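Long-range contacts in sortase family protein (Clostridium perfringens, PDB 4D70), which probably acts as a class D sortase, a cysteine transpeptidase that cleaves a sorting signal in surface proteins and joins them to an amino-group acceptor: residues Thr94-Ile105 / Val155-Thr166; Lys122-Lys130 / Gln139-Val147. All blocks are in the same frame, centred on the assembly; numbering follows the deposited sequence. Where two conformers were deposited one is given.

Interaction 1: residues Thr94-Ile105 / Val155-Thr166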
loop_
_atom_site.group_PDB
_atom_site.type_symbol
_atom_site.label_atom_id
_atom_site.label_comp_id
_atom_site.label_asym_id
_atom_site.label_seq_id
_atom_site.Cartn_x
_atom_site.Cartn_y
_atom_site.Cartn_z
ATOM N N THR A 94 -8.237 4.726 -5.728
ATOM C CA THR A 94 -8.048 5.296 -4.410
ATOM C C THR A 94 -6.960 6.354 -4.396
ATOM O O THR A 94 -6.095 6.409 -5.269
ATOM C CB THR A 94 -7.781 4.191 -3.365
ATOM O OG1 THR A 94 -6.517 3.567 -3.569
ATOM C CG2 THR A 94 -8.902 3.166 -3.455
ATOM N N ALA A 95 -7.016 7.203 -3.381
ATOM C CA ALA A 95 -6.043 8.256 -3.210
ATOM C C ALA A 95 -4.627 7.758 -3.323
ATOM O O ALA A 95 -4.295 6.600 -2.997
ATOM C CB ALA A 95 -6.225 8.913 -1.844
ATOM N N MET A 96 -3.767 8.676 -3.720
ATOM C CA MET A 96 -2.325 8.451 -3.689
ATOM C C MET A 96 -1.785 8.860 -2.333
ATOM O O MET A 96 -2.471 9.506 -1.505
ATOM C CB MET A 96 -1.642 9.297 -4.779
ATOM C CG MET A 96 -1.871 8.746 -6.173
ATOM S SD MET A 96 -1.048 7.132 -6.373
ATOM C CE MET A 96 -1.405 6.633 -8.041
ATOM N N PRO A 97 -0.563 8.430 -2.022
ATOM C CA PRO A 97 -0.076 8.661 -0.704
ATOM C C PRO A 97 -0.113 10.124 -0.332
ATOM O O PRO A 97 0.183 10.970 -1.142
ATOM C CB PRO A 97 1.363 8.141 -0.766
ATOM C CG PRO A 97 1.315 7.098 -1.813
ATOM C CD PRO A 97 0.342 7.587 -2.819
ATOM N N GLY A 98 -0.498 10.410 0.897
ATOM C CA GLY A 98 -0.531 11.769 1.407
ATOM C C GLY A 98 -1.723 12.610 0.997
ATOM O O GLY A 98 -1.885 13.712 1.506
ATOM N N GLU A 99 -2.566 12.089 0.114
ATOM C CA GLU A 99 -3.683 12.870 -0.405
ATOM C C GLU A 99 -4.913 12.763 0.464
ATOM O O GLU A 99 -5.049 11.851 1.246
ATOM C CB GLU A 99 -4.068 12.405 -1.821
ATOM C CG GLU A 99 -3.040 12.607 -2.905
ATOM C CD GLU A 99 -3.584 12.227 -4.274
ATOM O OE1 GLU A 99 -4.614 11.473 -4.406
ATOM O OE2 GLU A 99 -2.947 12.695 -5.233
ATOM N N ASN A 100 -5.813 13.717 0.316
ATOM C CA ASN A 100 -7.149 13.580 0.855
ATOM C C ASN A 100 -7.741 12.268 0.358
ATOM O O ASN A 100 -7.531 11.873 -0.783
ATOM C CB ASN A 100 -8.032 14.707 0.369
ATOM C CG ASN A 100 -7.556 16.059 0.816
ATOM O OD1 ASN A 100 -7.089 16.242 1.912
ATOM N ND2 ASN A 100 -7.755 17.020 -0.023
ATOM N N GLY A 101 -8.499 11.586 1.205
ATOM C CA GLY A 101 -9.039 10.286 0.838
ATOM C C GLY A 101 -8.245 9.181 1.490
ATOM O O GLY A 101 -7.588 9.396 2.510
ATOM N N ASN A 102 -8.311 8.004 0.884
ATOM C CA ASN A 102 -7.907 6.784 1.578
ATOM C C ASN A 102 -7.056 5.985 0.619
ATOM O O ASN A 102 -7.554 5.270 -0.206
ATOM C CB ASN A 102 -9.176 6.084 2.046
ATOM C CG ASN A 102 -8.991 4.609 2.363
ATOM O OD1 ASN A 102 -7.923 4.193 2.759
ATOM N ND2 ASN A 102 -10.049 3.831 2.230
ATOM N N PHE A 103 -5.743 6.107 0.784
ATOM C CA PHE A 103 -4.741 5.406 -0.012
ATOM C C PHE A 103 -4.821 3.921 0.379
ATOM O O PHE A 103 -4.447 3.566 1.499
ATOM C CB PHE A 103 -3.342 5.990 0.352
ATOM C CG PHE A 103 -2.182 5.190 -0.165
ATOM C CD1 PHE A 103 -2.052 4.925 -1.533
ATOM C CD2 PHE A 103 -1.194 4.732 0.688
ATOM C CE1 PHE A 103 -0.989 4.181 -2.003
ATOM C CE2 PHE A 103 -0.138 3.967 0.217
ATOM C CZ PHE A 103 -0.025 3.702 -1.132
ATOM N N SER A 104 -5.290 3.099 -0.558
ATOM C CA SER A 104 -5.577 1.714 -0.304
ATOM C C SER A 104 -4.684 0.734 -1.028
ATOM O O SER A 104 -4.376 0.882 -2.211
ATOM C CB SER A 104 -7.001 1.396 -0.688
ATOM O OG SER A 104 -7.892 2.162 0.078
ATOM N N ILE A 105 -4.200 -0.243 -0.279
ATOM C CA ILE A 105 -3.254 -1.215 -0.801
ATOM C C ILE A 105 -3.711 -2.616 -0.534
ATOM O O ILE A 105 -4.385 -2.901 0.485
ATOM C CB ILE A 105 -1.813 -0.921 -0.406
ATOM C CG1 ILE A 105 -1.549 -0.933 1.074
ATOM C CG2 ILE A 105 -1.491 0.477 -0.929
ATOM C CD1 ILE A 105 -0.069 -0.893 1.440
ATOM N N VAL A 155 -14.498 -0.556 2.577
ATOM C CA VAL A 155 -13.155 -0.337 3.121
ATOM C C VAL A 155 -12.324 0.505 2.194
ATOM O O VAL A 155 -11.302 1.091 2.638
ATOM C CB VAL A 155 -12.414 -1.659 3.430
ATOM C CG1 VAL A 155 -13.226 -2.497 4.415
ATOM C CG2 VAL A 155 -12.106 -2.483 2.198
ATOM N N LEU A 156 -12.712 0.530 0.912
ATOM C CA LEU A 156 -12.055 1.355 -0.082
ATOM C C LEU A 156 -12.677 2.741 -0.263
ATOM O O LEU A 156 -12.167 3.542 -1.081
ATOM C CB LEU A 156 -12.025 0.655 -1.439
ATOM C CG LEU A 156 -11.464 -0.744 -1.417
ATOM C CD1 LEU A 156 -11.463 -1.315 -2.818
ATOM C CD2 LEU A 156 -10.047 -0.699 -0.863
ATOM N N ASN A 157 -13.679 3.072 0.525
ATOM C CA ASN A 157 -14.308 4.387 0.370
ATOM C C ASN A 157 -13.314 5.539 0.562
ATOM O O ASN A 157 -12.354 5.431 1.347
ATOM C CB ASN A 157 -15.458 4.518 1.349
ATOM C CG ASN A 157 -16.690 3.743 0.908
ATOM O OD1 ASN A 157 -16.718 3.129 -0.150
ATOM N ND2 ASN A 157 -17.689 3.734 1.745
ATOM N N GLN A 158 -13.557 6.635 -0.145
ATOM C CA GLN A 158 -12.746 7.826 -0.156
ATOM C C GLN A 158 -13.455 8.980 0.545
ATOM O O GLN A 158 -14.325 9.620 -0.032
ATOM C CB GLN A 158 -12.443 8.241 -1.603
ATOM C CG GLN A 158 -11.719 7.147 -2.394
ATOM C CD GLN A 158 -10.366 6.778 -1.747
ATOM O OE1 GLN A 158 -9.464 7.592 -1.746
ATOM N NE2 GLN A 158 -10.218 5.524 -1.301
ATOM N N ASN A 159 -13.088 9.228 1.782
ATOM C CA ASN A 159 -13.522 10.387 2.546
ATOM C C ASN A 159 -12.476 11.472 2.411
ATOM O O ASN A 159 -11.390 11.418 3.046
ATOM C CB ASN A 159 -13.727 10.024 4.050
ATOM C CG ASN A 159 -14.120 11.237 4.915
ATOM O OD1 ASN A 159 -14.261 12.386 4.438
ATOM N ND2 ASN A 159 -14.266 10.988 6.211
ATOM N N LEU A 160 -12.791 12.477 1.580
ATOM C CA LEU A 160 -11.870 13.554 1.305
ATOM C C LEU A 160 -11.718 14.560 2.436
ATOM O O LEU A 160 -10.886 15.418 2.324
ATOM C CB LEU A 160 -12.238 14.239 -0.013
ATOM C CG LEU A 160 -12.275 13.304 -1.233
ATOM C CD1 LEU A 160 -12.706 14.117 -2.475
ATOM C CD2 LEU A 160 -10.998 12.559 -1.531
ATOM N N ASP A 161 -12.503 14.438 3.495
ATOM C CA ASP A 161 -12.311 15.240 4.718
ATOM C C ASP A 161 -11.108 14.734 5.532
ATOM O O ASP A 161 -10.643 15.466 6.401
ATOM C CB ASP A 161 -13.620 15.176 5.563
ATOM C CG ASP A 161 -13.612 16.095 6.799
ATOM O OD1 ASP A 161 -13.192 17.235 6.629
ATOM O OD2 ASP A 161 -14.011 15.689 7.941
ATOM N N GLU A 162 -10.586 13.529 5.249
ATOM C CA GLU A 162 -9.425 13.046 5.995
ATOM C C GLU A 162 -8.329 12.534 5.077
ATOM O O GLU A 162 -8.494 12.533 3.882
ATOM C CB GLU A 162 -9.863 11.958 6.953
ATOM C CG GLU A 162 -10.806 12.488 8.005
ATOM C CD GLU A 162 -11.350 11.412 8.921
ATOM O OE1 GLU A 162 -11.189 10.212 8.594
ATOM O OE2 GLU A 162 -11.944 11.807 9.948
ATOM N N LYS A 163 -7.151 12.198 5.648
ATOM C CA LYS A 163 -6.055 11.652 4.883
ATOM C C LYS A 163 -5.703 10.368 5.574
ATOM O O LYS A 163 -5.133 10.405 6.667
ATOM C CB LYS A 163 -4.831 12.627 4.854
ATOM C CG LYS A 163 -5.090 13.942 4.078
ATOM C CD LYS A 163 -3.913 14.899 4.174
ATOM C CE LYS A 163 -4.048 16.250 3.437
ATOM N NZ LYS A 163 -3.987 15.905 2.006
ATOM N N THR A 164 -6.078 9.234 4.975
ATOM C CA THR A 164 -5.971 7.934 5.596
ATOM C C THR A 164 -5.460 6.945 4.627
ATOM O O THR A 164 -5.210 7.255 3.466
ATOM C CB THR A 164 -7.348 7.403 6.108
ATOM O OG1 THR A 164 -8.251 7.194 4.993
ATOM C CG2 THR A 164 -7.976 8.334 7.069
ATOM N N MET A 165 -5.155 5.760 5.146
ATOM C CA MET A 165 -4.720 4.680 4.312
ATOM C C MET A 165 -5.270 3.391 4.837
ATOM O O MET A 165 -5.748 3.319 5.962
ATOM C CB MET A 165 -3.190 4.547 4.136
ATOM C CG MET A 165 -2.412 4.124 5.356
ATOM S SD MET A 165 -0.709 3.702 4.968
ATOM C CE MET A 165 -0.912 2.149 4.112
ATOM N N THR A 166 -5.230 2.371 3.961
ATOM C CA THR A 166 -5.875 1.075 4.241
ATOM C C THR A 166 -5.023 -0.018 3.662
ATOM O O THR A 166 -4.518 0.117 2.572
ATOM C CB THR A 166 -7.282 0.977 3.565
ATOM O OG1 THR A 166 -8.147 2.015 4.083
ATOM C CG2 THR A 166 -7.994 -0.390 3.872
HETATM O O HOH W 1 -3.879 9.591 2.547
HETATM O O HOH W 2 -8.473 4.538 6.025
#
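Val155 O accepts a hydrogen bond from Asn102 ND2 at 3.0 Å, beside the parallel pairing of strands 101-105 and 163-166 in the sortase beta-barrel. Leu156 CD2 packs on Ser104 CB. Asn157 O takes the second N-H of Asn102 ND2 at 2.9 Å; the Asn102 amide, swung clear of its own backbone N (chi1 161°), has both acceptors in its plane. Gln158 behaves like an extra peptide group: NE2 donates to Asn102 O at 2.9 Å and to Leu156 O, while Ala95 N and Asn102 N reach OE1 from opposite faces of its plane. Gly101, without a side chain, lets Leu160 CD2 come within 3.8 Å of its CA. Glu162 O accepts from Gly101 N, beginning the backbone ladder. Lys163, long enough to reach back past the strand end, bends at chi4 (-70°), and its NZ meets Gly98 O on a lone pair and Asn100 OD1 from above the carbonyl plane. Thr164 N donates to Gly101 O, and Thr164 O accepts from Phe103 N. Met165 CB lies 4.0 Å from Phe103 CD2. Thr166 N donates to Phe103 O and Thr166 O accepts from Ile105 N; Thr166 OG1, which also bonds Lys181, donates to Asn102 OD1 at 2.6 Å, tilted 22° from the carbonyl plane.

Interaction 2: residues Lys122-Lys130 / Gln139-Val147; sequences KLQVGDEIK and QYEINEIFV
Ile129 and Tyr140 form the hydrogen-bonded pair of this antiparallel hairpin, their peptides exchanging two nearly straight bonds: Ile129 N to Tyr140 O and Tyr140 N to Ile129 O, each 2.8 Å. Glu128-Glu141 and Lys130-Gln139 are the non-hydrogen-bonded pairs beside it, and the N-to-C directions of 128-130 and 139-147 are 149° apart. Further on, Ile142 N donates to Asp127 O at 3.0 Å, and the type II turn from Gln124 to Asp127 folds back so that Gly126 N reaches Ile142 O. Glycine suits that turn position, where phi is positive (98°). Asp127 ties the turn from within: its OD2 accepts Gln124 N at 2.7 Å, from above the carboxylate plane, and is salt-bridged to Lys68. Ile142 packs against Leu123 and Ile129. The Ile142 and Leu123 side chains cross at about a right angle, Ile142 CD1 lying 3.8 Å from Leu123 CB, while Ile142 CG1 lies 3.9 Å from Ile129 CD1; a branched, wholly apolar residue can serve both neighbours. On the other face Lys130 and Gln139 lie alongside each other. Backbone bonds thus hold the hairpin together, leaving apolar Ile129 and Ile142 to suit the buried face and Glu128, Lys130, Gln139 and Glu141 the more solvent-open one.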
loop_
_atom_site.group_PDB
_atom_site.type_symbol
_atom_site.label_atom_id
_atom_site.label_comp_id
_atom_site.label_asym_id
_atom_site.label_seq_id
_atom_site.Cartn_x
_atom_site.Cartn_y
_atom_site.Cartn_z
ATOM N N LYS A 122 0.621 -8.719 13.948
ATOM C CA LYS A 122 1.340 -8.123 15.043
ATOM C C LYS A 122 1.201 -6.615 15.120
ATOM O O LYS A 122 1.515 -6.049 16.117
ATOM C CB LYS A 122 2.814 -8.500 14.962
ATOM C CG LYS A 122 2.987 -10.029 14.845
ATOM C CD LYS A 122 3.979 -10.508 15.881
ATOM C CE LYS A 122 4.661 -11.803 15.483
ATOM N NZ LYS A 122 6.004 -11.452 14.960
ATOM N N LEU A 123 0.732 -5.974 14.062
ATOM C CA LEU A 123 0.565 -4.554 14.122
ATOM C C LEU A 123 -0.549 -4.177 15.099
ATOM O O LEU A 123 -1.537 -4.855 15.188
ATOM C CB LEU A 123 0.258 -3.967 12.727
ATOM C CG LEU A 123 1.408 -4.076 11.738
ATOM C CD1 LEU A 123 1.020 -3.467 10.424
ATOM C CD2 LEU A 123 2.664 -3.429 12.312
ATOM N N GLN A 124 -0.402 -3.042 15.768
ATOM C CA GLN A 124 -1.335 -2.576 16.704
ATOM C C GLN A 124 -1.693 -1.179 16.444
ATOM O O GLN A 124 -0.946 -0.484 15.788
ATOM C CB GLN A 124 -0.761 -2.626 18.153
ATOM C CG GLN A 124 -0.409 -4.065 18.594
ATOM C CD GLN A 124 0.286 -3.979 19.957
ATOM O OE1 GLN A 124 1.432 -3.583 20.057
ATOM N NE2 GLN A 124 -0.467 -4.230 21.002
ATOM N N VAL A 125 -2.792 -0.747 17.056
ATOM C CA VAL A 125 -3.190 0.654 16.995
ATOM C C VAL A 125 -2.023 1.501 17.553
ATOM O O VAL A 125 -1.417 1.146 18.587
ATOM C CB VAL A 125 -4.424 0.863 17.887
ATOM C CG1 VAL A 125 -4.605 2.352 18.220
ATOM C CG2 VAL A 125 -5.662 0.262 17.211
ATOM N N GLY A 126 -1.642 2.550 16.855
ATOM C CA GLY A 126 -0.488 3.360 17.281
ATOM C C GLY A 126 0.820 3.033 16.586
ATOM O O GLY A 126 1.732 3.856 16.584
ATOM N N ASP A 127 0.907 1.903 15.899
ATOM C CA ASP A 127 2.102 1.600 15.124
ATOM C C ASP A 127 2.114 2.437 13.891
ATOM O O ASP A 127 1.044 2.884 13.355
ATOM C CB ASP A 127 2.159 0.141 14.723
ATOM C CG ASP A 127 2.455 -0.776 15.910
ATOM O OD1 ASP A 127 2.972 -0.246 16.902
ATOM O OD2 ASP A 127 2.086 -1.975 15.862
ATOM N N GLU A 128 3.302 2.701 13.433
ATOM C CA GLU A 128 3.501 3.584 12.289
ATOM C C GLU A 128 3.761 2.828 10.968
ATOM O O GLU A 128 4.432 1.787 10.960
ATOM C CB GLU A 128 4.718 4.489 12.562
ATOM C CG GLU A 128 4.604 5.905 12.047
ATOM C CD GLU A 128 5.667 6.837 12.669
ATOM O OE1 GLU A 128 5.560 7.237 13.838
ATOM O OE2 GLU A 128 6.648 7.130 12.005
ATOM N N ILE A 129 3.254 3.417 9.872
ATOM C CA ILE A 129 3.475 2.977 8.526
ATOM C C ILE A 129 4.029 4.176 7.759
ATOM O O ILE A 129 3.372 5.206 7.608
ATOM C CB ILE A 129 2.192 2.484 7.808
ATOM C CG1 ILE A 129 1.573 1.243 8.542
ATOM C CG2 ILE A 129 2.463 2.111 6.372
ATOM C CD1 ILE A 129 0.113 1.073 8.180
ATOM N N LYS A 130 5.220 4.012 7.252
ATOM C CA LYS A 130 5.893 5.060 6.487
ATOM C C LYS A 130 5.805 4.810 4.981
ATOM O O LYS A 130 6.159 3.765 4.497
ATOM C CB LYS A 130 7.363 5.162 6.933
ATOM C CG LYS A 130 8.184 6.245 6.202
ATOM C CD LYS A 130 9.683 6.010 6.370
ATOM C CE LYS A 130 10.172 6.275 7.763
ATOM N NZ LYS A 130 11.582 5.796 7.821
ATOM N N GLN A 139 3.933 9.797 7.084
ATOM C CA GLN A 139 3.843 8.918 8.224
ATOM C C GLN A 139 2.398 8.708 8.586
ATOM O O GLN A 139 1.711 9.660 8.872
ATOM C CB GLN A 139 4.521 9.554 9.424
ATOM C CG GLN A 139 6.002 9.765 9.197
ATOM C CD GLN A 139 6.734 8.453 9.210
ATOM O OE1 GLN A 139 6.154 7.408 9.476
ATOM N NE2 GLN A 139 8.021 8.500 8.947
ATOM N N TYR A 140 1.937 7.472 8.530
ATOM C CA TYR A 140 0.561 7.137 8.946
ATOM C C TYR A 140 0.576 6.328 10.237
ATOM O O TYR A 140 1.509 5.511 10.512
ATOM C CB TYR A 140 -0.153 6.332 7.848
ATOM C CG TYR A 140 -0.473 7.041 6.577
ATOM C CD1 TYR A 140 0.417 7.054 5.544
ATOM C CD2 TYR A 140 -1.733 7.571 6.344
ATOM C CE1 TYR A 140 0.100 7.627 4.321
ATOM C CE2 TYR A 140 -2.067 8.150 5.144
ATOM C CZ TYR A 140 -1.149 8.162 4.121
ATOM O OH TYR A 140 -1.436 8.764 2.943
ATOM N N GLU A 141 -0.410 6.587 11.065
ATOM C CA GLU A 141 -0.550 5.921 12.330
ATOM C C GLU A 141 -1.845 5.084 12.344
ATOM O O GLU A 141 -2.930 5.615 12.197
ATOM C CB GLU A 141 -0.650 6.921 13.483
ATOM C CG GLU A 141 -0.624 6.219 14.827
ATOM C CD GLU A 141 -0.747 7.235 16.027
ATOM O OE1 GLU A 141 -0.930 8.413 15.757
ATOM O OE2 GLU A 141 -0.662 6.881 17.228
ATOM N N ILE A 142 -1.698 3.800 12.626
ATOM C CA ILE A 142 -2.810 2.878 12.686
ATOM C C ILE A 142 -3.786 3.224 13.743
ATOM O O ILE A 142 -3.438 3.488 14.961
ATOM C CB ILE A 142 -2.302 1.412 12.895
ATOM C CG1 ILE A 142 -1.372 1.009 11.757
ATOM C CG2 ILE A 142 -3.454 0.423 13.073
ATOM C CD1 ILE A 142 -0.796 -0.415 11.992
ATOM N N ASN A 143 -5.037 3.362 13.305
ATOM C CA ASN A 143 -6.061 3.706 14.280
ATOM C C ASN A 143 -7.289 2.795 14.247
ATOM O O ASN A 143 -8.159 2.961 15.064
ATOM C CB ASN A 143 -6.546 5.132 14.151
ATOM C CG ASN A 143 -7.169 5.401 12.790
ATOM O OD1 ASN A 143 -6.999 4.663 11.819
ATOM N ND2 ASN A 143 -7.812 6.542 12.706
ATOM N N GLU A 144 -7.289 1.804 13.395
ATOM C CA GLU A 144 -8.389 0.860 13.285
ATOM C C GLU A 144 -7.897 -0.441 12.678
ATOM O O GLU A 144 -7.136 -0.441 11.695
ATOM C CB GLU A 144 -9.517 1.544 12.412
ATOM C CG GLU A 144 -10.627 0.602 12.006
ATOM C CD GLU A 144 -11.847 1.348 11.454
ATOM O OE1 GLU A 144 -11.624 2.403 10.882
ATOM O OE2 GLU A 144 -13.007 0.918 11.736
ATOM N N ILE A 145 -8.308 -1.552 13.275
ATOM C CA ILE A 145 -8.059 -2.904 12.798
ATOM C C ILE A 145 -9.335 -3.707 12.885
ATOM O O ILE A 145 -9.964 -3.763 13.931
ATOM C CB ILE A 145 -6.979 -3.606 13.618
ATOM C CG1 ILE A 145 -5.700 -2.794 13.557
ATOM C CG2 ILE A 145 -6.635 -4.965 13.051
ATOM C CD1 ILE A 145 -4.655 -3.262 14.550
ATOM N N PHE A 146 -9.730 -4.324 11.789
ATOM C CA PHE A 146 -10.945 -5.110 11.843
ATOM C C PHE A 146 -11.016 -6.182 10.767
ATOM O O PHE A 146 -10.213 -6.194 9.819
ATOM C CB PHE A 146 -12.196 -4.233 11.828
ATOM C CG PHE A 146 -12.378 -3.450 10.542
ATOM C CD1 PHE A 146 -11.823 -2.227 10.412
ATOM C CD2 PHE A 146 -13.177 -3.937 9.511
ATOM C CE1 PHE A 146 -12.023 -1.460 9.274
ATOM C CE2 PHE A 146 -13.360 -3.212 8.380
ATOM C CZ PHE A 146 -12.792 -1.949 8.255
ATOM N N VAL A 147 -11.947 -7.114 10.968
ATOM C CA VAL A 147 -12.148 -8.222 10.032
ATOM C C VAL A 147 -13.498 -8.004 9.375
ATOM O O VAL A 147 -14.439 -7.632 10.037
ATOM C CB VAL A 147 -12.224 -9.554 10.784
ATOM C CG1 VAL A 147 -12.503 -10.708 9.816
ATOM C CG2 VAL A 147 -10.902 -9.816 11.489
#

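How the interactions relate
The two contacts belong to one curled mixed sheet, their centres about 14 Å apart. Along the chain the order is 94-105, 122-130, 139-147, 155-166, so the local hairpin of interaction 2 is completed between the two halves of the more distant pairing in interaction 1. Strand 176-184 pairs antiparallel with both 137-148 and 163-171 and bridges the contacts through backbone bonds. They also meet directly at Tyr140, whose OH accepts from Gly98 N at 2.8 Å and whose CD1 packs on Met165 SD at 3.6 Å. Interaction 1 lies on the two strands, 101-109 and 163-171, that, as in other sortases, probably carry the catalytic histidine and cysteine near their C-terminal ends.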